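Local coordinates for protein aminotransferase, classes I and II (Silicibacter pomeroyi DSS-3, PDB 3H14) that probably catalyses the pyridoxal-phosphate-dependent transfer of an amino group from L-aspartate to 2-oxoglutarate, giving oxaloacetate and L-glutamate, at residues Q75-L80 and V239-V244; L106-L111 and Q130-L135; I206-K211 and F359-A364. All coordinates share one frame; numbering follows the deposited sequence.

Interaction 1: Q75-L80 and V239-V244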
# COMPACT_ATOMS: atom_id res chain seq x y z
N GLN A 75 -18.11 -5.06 14.01
CA GLN A 75 -19.42 -5.12 13.39
C GLN A 75 -19.55 -4.14 12.21
O GLN A 75 -20.14 -4.48 11.18
CB GLN A 75 -20.49 -4.81 14.45
CG GLN A 75 -20.76 -5.99 15.36
CD GLN A 75 -21.34 -5.62 16.73
OE1 GLN A 75 -21.92 -4.54 16.90
NE2 GLN A 75 -21.17 -6.52 17.70
N ARG A 76 -19.01 -2.94 12.37
CA ARG A 76 -19.08 -1.94 11.29
C ARG A 76 -18.26 -2.33 10.07
O ARG A 76 -18.64 -2.05 8.94
CB ARG A 76 -18.64 -0.55 11.77
CG ARG A 76 -18.82 0.58 10.74
CD ARG A 76 -20.28 0.79 10.35
NE ARG A 76 -20.45 1.76 9.27
CZ ARG A 76 -20.30 1.49 7.98
NH1 ARG A 76 -19.93 0.28 7.57
NH2 ARG A 76 -20.49 2.44 7.08
N ILE A 77 -17.09 -2.91 10.30
CA ILE A 77 -16.27 -3.43 9.22
C ILE A 77 -17.01 -4.57 8.47
O ILE A 77 -17.07 -4.58 7.23
CB ILE A 77 -14.89 -3.86 9.74
CG1 ILE A 77 -14.07 -2.63 10.18
CG2 ILE A 77 -14.13 -4.67 8.69
CD1 ILE A 77 -12.89 -2.95 11.11
N ALA A 78 -17.58 -5.51 9.22
CA ALA A 78 -18.37 -6.60 8.64
C ALA A 78 -19.45 -6.06 7.71
O ALA A 78 -19.62 -6.56 6.59
CB ALA A 78 -18.99 -7.47 9.76
N ARG A 79 -20.14 -5.00 8.13
CA ARG A 79 -21.13 -4.31 7.29
C ARG A 79 -20.51 -3.75 6.01
O ARG A 79 -21.11 -3.81 4.93
CB ARG A 79 -21.81 -3.20 8.10
CG ARG A 79 -22.87 -2.38 7.36
CD ARG A 79 -23.62 -1.47 8.33
NE ARG A 79 -23.72 -0.09 7.84
CZ ARG A 79 -23.95 0.97 8.61
NH1 ARG A 79 -24.10 0.84 9.93
NH2 ARG A 79 -24.01 2.18 8.06
N LEU A 80 -19.29 -3.20 6.11
CA LEU A 80 -18.57 -2.72 4.93
C LEU A 80 -18.40 -3.81 3.86
O LEU A 80 -18.52 -3.53 2.65
CB LEU A 80 -17.21 -2.09 5.35
CG LEU A 80 -16.18 -1.74 4.25
CD1 LEU A 80 -15.32 -0.54 4.64
CD2 LEU A 80 -15.30 -2.91 3.94
N VAL A 239 -4.32 2.16 13.31
CA VAL A 239 -5.48 1.30 13.43
C VAL A 239 -5.79 0.68 12.07
O VAL A 239 -5.69 1.35 11.04
CB VAL A 239 -6.72 2.04 14.07
CG1 VAL A 239 -7.11 3.30 13.27
CG2 VAL A 239 -7.92 1.09 14.19
N GLY A 240 -6.15 -0.61 12.09
CA GLY A 240 -6.52 -1.30 10.87
C GLY A 240 -7.27 -2.57 11.26
O GLY A 240 -7.74 -2.71 12.39
N TRP A 241 -7.39 -3.49 10.31
CA TRP A 241 -8.05 -4.73 10.56
C TRP A 241 -7.53 -5.80 9.65
O TRP A 241 -6.85 -5.52 8.64
CB TRP A 241 -9.56 -4.61 10.38
CG TRP A 241 -10.12 -4.59 8.99
CD1 TRP A 241 -10.52 -5.67 8.25
CD2 TRP A 241 -10.38 -3.44 8.20
NE1 TRP A 241 -11.02 -5.25 7.05
CE2 TRP A 241 -10.95 -3.89 6.98
CE3 TRP A 241 -10.21 -2.07 8.39
CZ2 TRP A 241 -11.34 -3.01 5.97
CZ3 TRP A 241 -10.57 -1.20 7.37
CH2 TRP A 241 -11.13 -1.67 6.17
N MSE A 242 -7.89 -7.04 10.01
CA MSE A 242 -7.67 -8.18 9.16
C MSE A 242 -8.91 -9.09 9.23
O MSE A 242 -9.70 -8.98 10.16
CB MSE A 242 -6.35 -8.89 9.55
CG MSE A 242 -6.30 -9.40 10.96
SE MSE A 242 -4.51 -9.88 11.60
CE MSE A 242 -4.02 -11.02 10.15
N VAL A 243 -9.12 -9.89 8.19
CA VAL A 243 -10.14 -10.92 8.20
C VAL A 243 -9.43 -12.25 8.04
O VAL A 243 -8.59 -12.40 7.15
CB VAL A 243 -11.17 -10.71 7.05
CG1 VAL A 243 -12.30 -11.78 7.07
CG2 VAL A 243 -11.76 -9.28 7.09
N VAL A 244 -9.76 -13.20 8.91
CA VAL A 244 -9.20 -14.54 8.89
C VAL A 244 -10.36 -15.55 8.89
O VAL A 244 -11.48 -15.20 9.24
CB VAL A 244 -8.28 -14.77 10.09
CG1 VAL A 244 -7.20 -13.71 10.11
CG2 VAL A 244 -9.05 -14.70 11.43
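Ile77 lays its CG2 methyl over one face of the Trp241 indole, nearly above the five-membered ring. The methyl carbon CG2 of Ile77 stands 3.6 Å from the centroid of that ring of Trp241 and 12° off its normal, which makes this a CH-pi contact. A second touch comes from the longer branch, where Ile77 CD1 lies 3.8 Å from Trp241 CB and also approaches CG, CD2 and CE3. Two separate branches therefore rest on one aromatic surface, a task that suits the beta-branched isoleucine. The indole is brought to them by the first torsion of Trp241, whose CG sits between the backbone N and the carbonyl carbon (chi1 78°). One helical turn further on, Leu80 adds a looser contact, with CD2 of Leu80 4.5 Å from CZ2 of Trp241.

The contact sets helix 71-85 against strand 240-243 of the seven-stranded mixed sheet at the core of the large domain of fold-type I pyridoxal-phosphate enzymes. Strand 240-243 runs antiparallel to both its neighbours, 94-97 and 223-227, a hallmark of that fold. Side chains alternate along it: Trp241 and Val243 start out toward the helix, while Met242, a selenomethionine here, points away and packs on Val252 of helix 249-258. Ile77 also rests on Val94 and Ile96 of the edge strand 94-97, so the helix spans two strands.

The indole N-H is not wasted in this buried place, for Trp241 NE1 is hydrogen-bonded to Tyr81 OH, just beyond Leu80 on the same helix. No hydrogen bond joins the two segments themselves. Their attraction is dispersion and CH-pi contact, while the neighbouring tyrosine satisfies the single polar atom of the ring and helps to fix how the indole is turned.

Interaction 2: L106-L111 and Q130-L135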
# COMPACT_ATOMS: atom_id res chain seq x y z
N LEU A 106 0.93 -10.17 12.53
CA LEU A 106 0.06 -11.19 13.07
C LEU A 106 -0.11 -12.28 12.04
O LEU A 106 0.00 -13.45 12.38
CB LEU A 106 -1.29 -10.59 13.44
CG LEU A 106 -1.31 -9.71 14.69
CD1 LEU A 106 -2.73 -9.10 14.80
CD2 LEU A 106 -0.91 -10.57 15.93
N ALA A 107 -0.30 -11.88 10.77
CA ALA A 107 -0.38 -12.84 9.70
C ALA A 107 0.88 -13.69 9.65
O ALA A 107 0.80 -14.92 9.60
CB ALA A 107 -0.62 -12.18 8.40
N PHE A 108 2.04 -13.06 9.61
CA PHE A 108 3.25 -13.82 9.40
C PHE A 108 3.53 -14.72 10.60
O PHE A 108 4.06 -15.83 10.41
CB PHE A 108 4.46 -12.89 9.17
CG PHE A 108 4.35 -12.04 7.94
CD1 PHE A 108 3.48 -12.37 6.91
CD2 PHE A 108 5.19 -10.94 7.78
CE1 PHE A 108 3.41 -11.59 5.78
CE2 PHE A 108 5.08 -10.14 6.64
CZ PHE A 108 4.20 -10.50 5.65
N THR A 109 3.18 -14.26 11.81
CA THR A 109 3.41 -15.08 13.01
C THR A 109 2.53 -16.33 13.04
O THR A 109 3.00 -17.41 13.42
CB THR A 109 3.20 -14.25 14.29
OG1 THR A 109 4.11 -13.15 14.26
CG2 THR A 109 3.42 -15.13 15.55
N ALA A 110 1.28 -16.17 12.66
CA ALA A 110 0.30 -17.24 12.61
C ALA A 110 0.67 -18.28 11.57
O ALA A 110 0.47 -19.48 11.76
CB ALA A 110 -1.10 -16.65 12.31
N LEU A 111 1.26 -17.83 10.47
CA LEU A 111 1.39 -18.68 9.28
C LEU A 111 2.76 -19.26 8.98
O LEU A 111 2.86 -20.25 8.24
CB LEU A 111 0.85 -17.90 8.08
CG LEU A 111 -0.65 -17.60 8.07
CD1 LEU A 111 -0.94 -16.67 6.95
CD2 LEU A 111 -1.54 -18.87 7.92
N GLN A 130 11.33 -6.52 4.04
CA GLN A 130 12.03 -6.17 5.25
C GLN A 130 11.40 -6.78 6.50
O GLN A 130 12.12 -7.25 7.38
CB GLN A 130 12.14 -4.63 5.42
CG GLN A 130 12.80 -3.88 4.24
CD GLN A 130 14.22 -4.31 3.92
OE1 GLN A 130 14.97 -4.76 4.80
NE2 GLN A 130 14.61 -4.18 2.65
N ILE A 131 10.09 -6.69 6.61
CA ILE A 131 9.34 -7.29 7.74
C ILE A 131 9.52 -8.80 7.74
O ILE A 131 9.76 -9.39 8.78
CB ILE A 131 7.85 -6.96 7.70
CG1 ILE A 131 7.62 -5.48 7.93
CG2 ILE A 131 7.03 -7.80 8.76
CD1 ILE A 131 6.14 -5.03 7.67
N LEU A 132 9.44 -9.44 6.57
CA LEU A 132 9.71 -10.88 6.50
C LEU A 132 11.10 -11.27 6.99
O LEU A 132 11.27 -12.15 7.84
CB LEU A 132 9.46 -11.39 5.09
CG LEU A 132 7.99 -11.51 4.69
CD1 LEU A 132 7.81 -11.52 3.15
CD2 LEU A 132 7.31 -12.76 5.29
N ARG A 133 12.11 -10.54 6.54
CA ARG A 133 13.48 -10.79 6.97
C ARG A 133 13.68 -10.51 8.47
O ARG A 133 14.38 -11.26 9.18
CB ARG A 133 14.41 -9.86 6.16
CG ARG A 133 15.86 -10.22 6.21
CD ARG A 133 16.78 -9.15 5.52
NE ARG A 133 18.20 -9.51 5.67
CZ ARG A 133 18.88 -9.39 6.81
NH1 ARG A 133 18.29 -8.87 7.88
NH2 ARG A 133 20.16 -9.76 6.86
N ALA A 134 13.09 -9.41 8.94
CA ALA A 134 13.16 -9.00 10.36
C ALA A 134 12.60 -10.05 11.32
O ALA A 134 13.02 -10.11 12.48
CB ALA A 134 12.42 -7.69 10.57
N LEU A 135 11.69 -10.85 10.82
CA LEU A 135 11.07 -11.95 11.57
C LEU A 135 11.74 -13.33 11.37
O LEU A 135 11.23 -14.37 11.86
CB LEU A 135 9.60 -12.04 11.15
CG LEU A 135 8.78 -10.85 11.65
CD1 LEU A 135 7.32 -10.95 11.10
CD2 LEU A 135 8.76 -10.74 13.15
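Phe108 and Leu132 both carry CG anti to the carbonyl carbon (chi1 -63° and -73°), and these torsions send an aromatic ring from one helix and a branched tip from the other into the gap between them. The two helices, 100-111 and 126-134, are connecting helices of the alpha/beta large domain: the first leads into strand 117-122, and the second follows that strand and leads on to its parallel neighbour 138-143. Their segments come closest at the same pair, with CA of Phe108 7.7 Å from CA of Leu132.

Phe108 is the centre of the contact, its flat ring offering a face and an edge to different partners. Over the face stands Leu132, whose CD2 methyl is 3.7 Å from the ring centroid of Phe108 and almost on the normal, a CH-pi contact. The leucine bond to CB does not aim straight across, and it is the branching at CG that carries the methyl over the ring. At the rim, near the ring plane, Ile131 CG2 meets Phe108 CE2 at 3.7 Å. Leu135, the first residue to leave helical geometry at the end of its helix, closes the more exposed side of the contact.

Aliphatic side chains suit these places because methyls can fill the space around a ring without needing polar partners. Phe108 also reaches Ile198 of strand 196-200, so its ring ties the helix pair down to the sheet beneath. Further along the same edge, toward CB, the CD1 methyl of Leu135 lies in the ring plane, 3.9 Å from Phe108 CD2.

Interaction 3: I206-K211 and F359-A364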
# COMPACT_ATOMS: atom_id res chain seq x y z
N ILE A 206 -9.96 3.38 -2.81
CA ILE A 206 -9.31 4.30 -3.75
C ILE A 206 -9.23 3.68 -5.15
O ILE A 206 -8.20 3.09 -5.60
CB ILE A 206 -7.91 4.76 -3.24
CG1 ILE A 206 -8.06 5.42 -1.87
CG2 ILE A 206 -7.31 5.79 -4.24
CD1 ILE A 206 -6.75 5.82 -1.21
N GLU A 207 -10.36 3.80 -5.83
CA GLU A 207 -10.62 3.05 -7.05
C GLU A 207 -11.31 3.98 -8.03
O GLU A 207 -12.05 4.86 -7.63
CB GLU A 207 -11.53 1.89 -6.72
CG GLU A 207 -10.98 0.90 -5.73
CD GLU A 207 -12.06 -0.02 -5.22
OE1 GLU A 207 -12.94 -0.38 -6.05
OE2 GLU A 207 -12.06 -0.33 -4.00
N TYR A 208 -11.04 3.77 -9.31
CA TYR A 208 -11.44 4.72 -10.37
C TYR A 208 -12.51 4.05 -11.22
O TYR A 208 -13.70 4.15 -10.88
CB TYR A 208 -10.20 5.18 -11.14
CG TYR A 208 -9.25 5.87 -10.18
CD1 TYR A 208 -8.07 5.27 -9.79
CD2 TYR A 208 -9.61 7.06 -9.58
CE1 TYR A 208 -7.25 5.86 -8.84
CE2 TYR A 208 -8.80 7.66 -8.65
CZ TYR A 208 -7.61 7.07 -8.29
OH TYR A 208 -6.80 7.67 -7.35
N GLU A 209 -12.13 3.30 -12.26
CA GLU A 209 -13.14 2.55 -13.04
C GLU A 209 -13.16 1.04 -12.75
O GLU A 209 -14.22 0.45 -12.74
CB GLU A 209 -13.04 2.86 -14.54
CG GLU A 209 -11.67 3.08 -15.04
CD GLU A 209 -11.22 4.54 -15.02
OE1 GLU A 209 -11.95 5.44 -14.53
OE2 GLU A 209 -10.11 4.76 -15.55
N ALA A 210 -12.02 0.44 -12.43
CA ALA A 210 -11.97 -0.97 -12.03
C ALA A 210 -12.46 -1.18 -10.59
O ALA A 210 -12.05 -0.48 -9.69
CB ALA A 210 -10.56 -1.50 -12.18
N LYS A 211 -13.32 -2.16 -10.37
CA LYS A 211 -13.83 -2.48 -9.04
C LYS A 211 -12.84 -3.40 -8.30
O LYS A 211 -12.41 -4.41 -8.85
CB LYS A 211 -15.20 -3.15 -9.17
CG LYS A 211 -15.87 -3.52 -7.88
CD LYS A 211 -16.23 -2.34 -7.03
CE LYS A 211 -16.73 -2.80 -5.66
NZ LYS A 211 -15.59 -3.22 -4.80
N PHE A 359 5.57 8.20 -8.84
CA PHE A 359 4.95 9.47 -8.51
C PHE A 359 3.78 9.18 -7.62
O PHE A 359 3.07 8.20 -7.85
CB PHE A 359 4.40 10.16 -9.76
CG PHE A 359 5.43 10.48 -10.78
CD1 PHE A 359 6.05 11.74 -10.78
CD2 PHE A 359 5.81 9.54 -11.74
CE1 PHE A 359 7.01 12.06 -11.73
CE2 PHE A 359 6.76 9.85 -12.70
CZ PHE A 359 7.37 11.10 -12.70
N SER A 360 3.52 10.04 -6.65
CA SER A 360 2.31 9.99 -5.85
C SER A 360 1.48 11.22 -6.20
O SER A 360 2.02 12.28 -6.34
CB SER A 360 2.63 9.96 -4.34
OG SER A 360 1.39 10.08 -3.61
N TYR A 361 0.18 11.06 -6.36
CA TYR A 361 -0.70 12.19 -6.61
C TYR A 361 -1.72 12.38 -5.48
O TYR A 361 -2.83 12.84 -5.70
CB TYR A 361 -1.33 12.12 -8.01
CG TYR A 361 -2.09 10.87 -8.40
CD1 TYR A 361 -1.50 9.84 -9.14
CD2 TYR A 361 -3.42 10.72 -8.06
CE1 TYR A 361 -2.21 8.70 -9.48
CE2 TYR A 361 -4.13 9.60 -8.40
CZ TYR A 361 -3.53 8.60 -9.14
OH TYR A 361 -4.26 7.49 -9.46
N ALA A 362 -1.30 12.09 -4.25
CA ALA A 362 -2.18 12.12 -3.08
C ALA A 362 -2.41 13.54 -2.54
O ALA A 362 -3.27 13.73 -1.68
CB ALA A 362 -1.62 11.23 -1.99
N ARG A 363 -1.73 14.55 -3.08
CA ARG A 363 -1.91 15.95 -2.65
C ARG A 363 -3.06 16.70 -3.36
O ARG A 363 -3.74 16.15 -4.23
CB ARG A 363 -0.59 16.68 -2.83
CG ARG A 363 0.58 16.19 -1.94
CD ARG A 363 0.38 16.63 -0.52
NE ARG A 363 1.34 16.07 0.45
CZ ARG A 363 2.18 16.79 1.18
NH1 ARG A 363 2.23 18.11 1.08
NH2 ARG A 363 3.00 16.18 2.04
N ALA A 364 -3.31 17.95 -2.94
CA ALA A 364 -4.37 18.78 -3.52
C ALA A 364 -4.17 18.94 -5.03
O ALA A 364 -3.05 18.91 -5.52
CB ALA A 364 -4.36 20.20 -2.86
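The loop that follows strand 196-200 of the large sheet here meets the end of strand 356-360, which belongs to the separate four-stranded sheet, so the contact joins two sheets of the aminotransferase fold. Two tyrosines carry it, Tyr208 from the loop and Tyr361 from just past the strand. They approach from opposite directions, and their hydroxyl oxygens, Tyr208 OH and Tyr361 OH, end 3.3 Å apart. Tyr208 OH comes to the edge of its partner's ring, near the ring plane, and lies 3.5 Å from Tyr361 CE2. In return, Tyr361 OH stands obliquely to the other ring, 3.5 Å from Tyr208 CE1. Tyr361 swings toward the loop because its CG lies between the backbone N and the carbonyl carbon (chi1 55°).

Tyr208 OH has a firm partner in the hydrogen bond to the backbone oxygen of Ala313, a residue that also pairs through its backbone with Ile206. Arg292 of helix 278-302 touches both tyrosines. With an alanine in place of Tyr208, the Ala313 oxygen would probably lose this donor and a gap would open beside the Tyr361 hydroxyl.

Tyrosine suits both positions, since its long ring spans the distance while its end remains polar. The contact is therefore mixed in character: ring carbons meet oxygen across the junction, and the hydrogen bond of Tyr208 to a main-chain carbonyl holds the end of its ring in place.

Interactions 1 and 2 belong to the same large sheet and its helices, and the second is nested within the chain loop that the first closes. They also touch: the selenium SE of Met242 lies 3.7 Å from CD1 of Leu106, so strand 240-243 meets helix 71-85 with one face and helix 100-111 with the other. Interaction 1 is fully buried, whereas interactions 2 and 3 are partly buried. Both of the first two set a methyl over an aromatic face, one an indole and the other a phenyl. Interaction 3, about 29 Å from interaction 2 between centres and across the chain's centre from it, joins different sheets through loops and brings polar hydroxyls together instead.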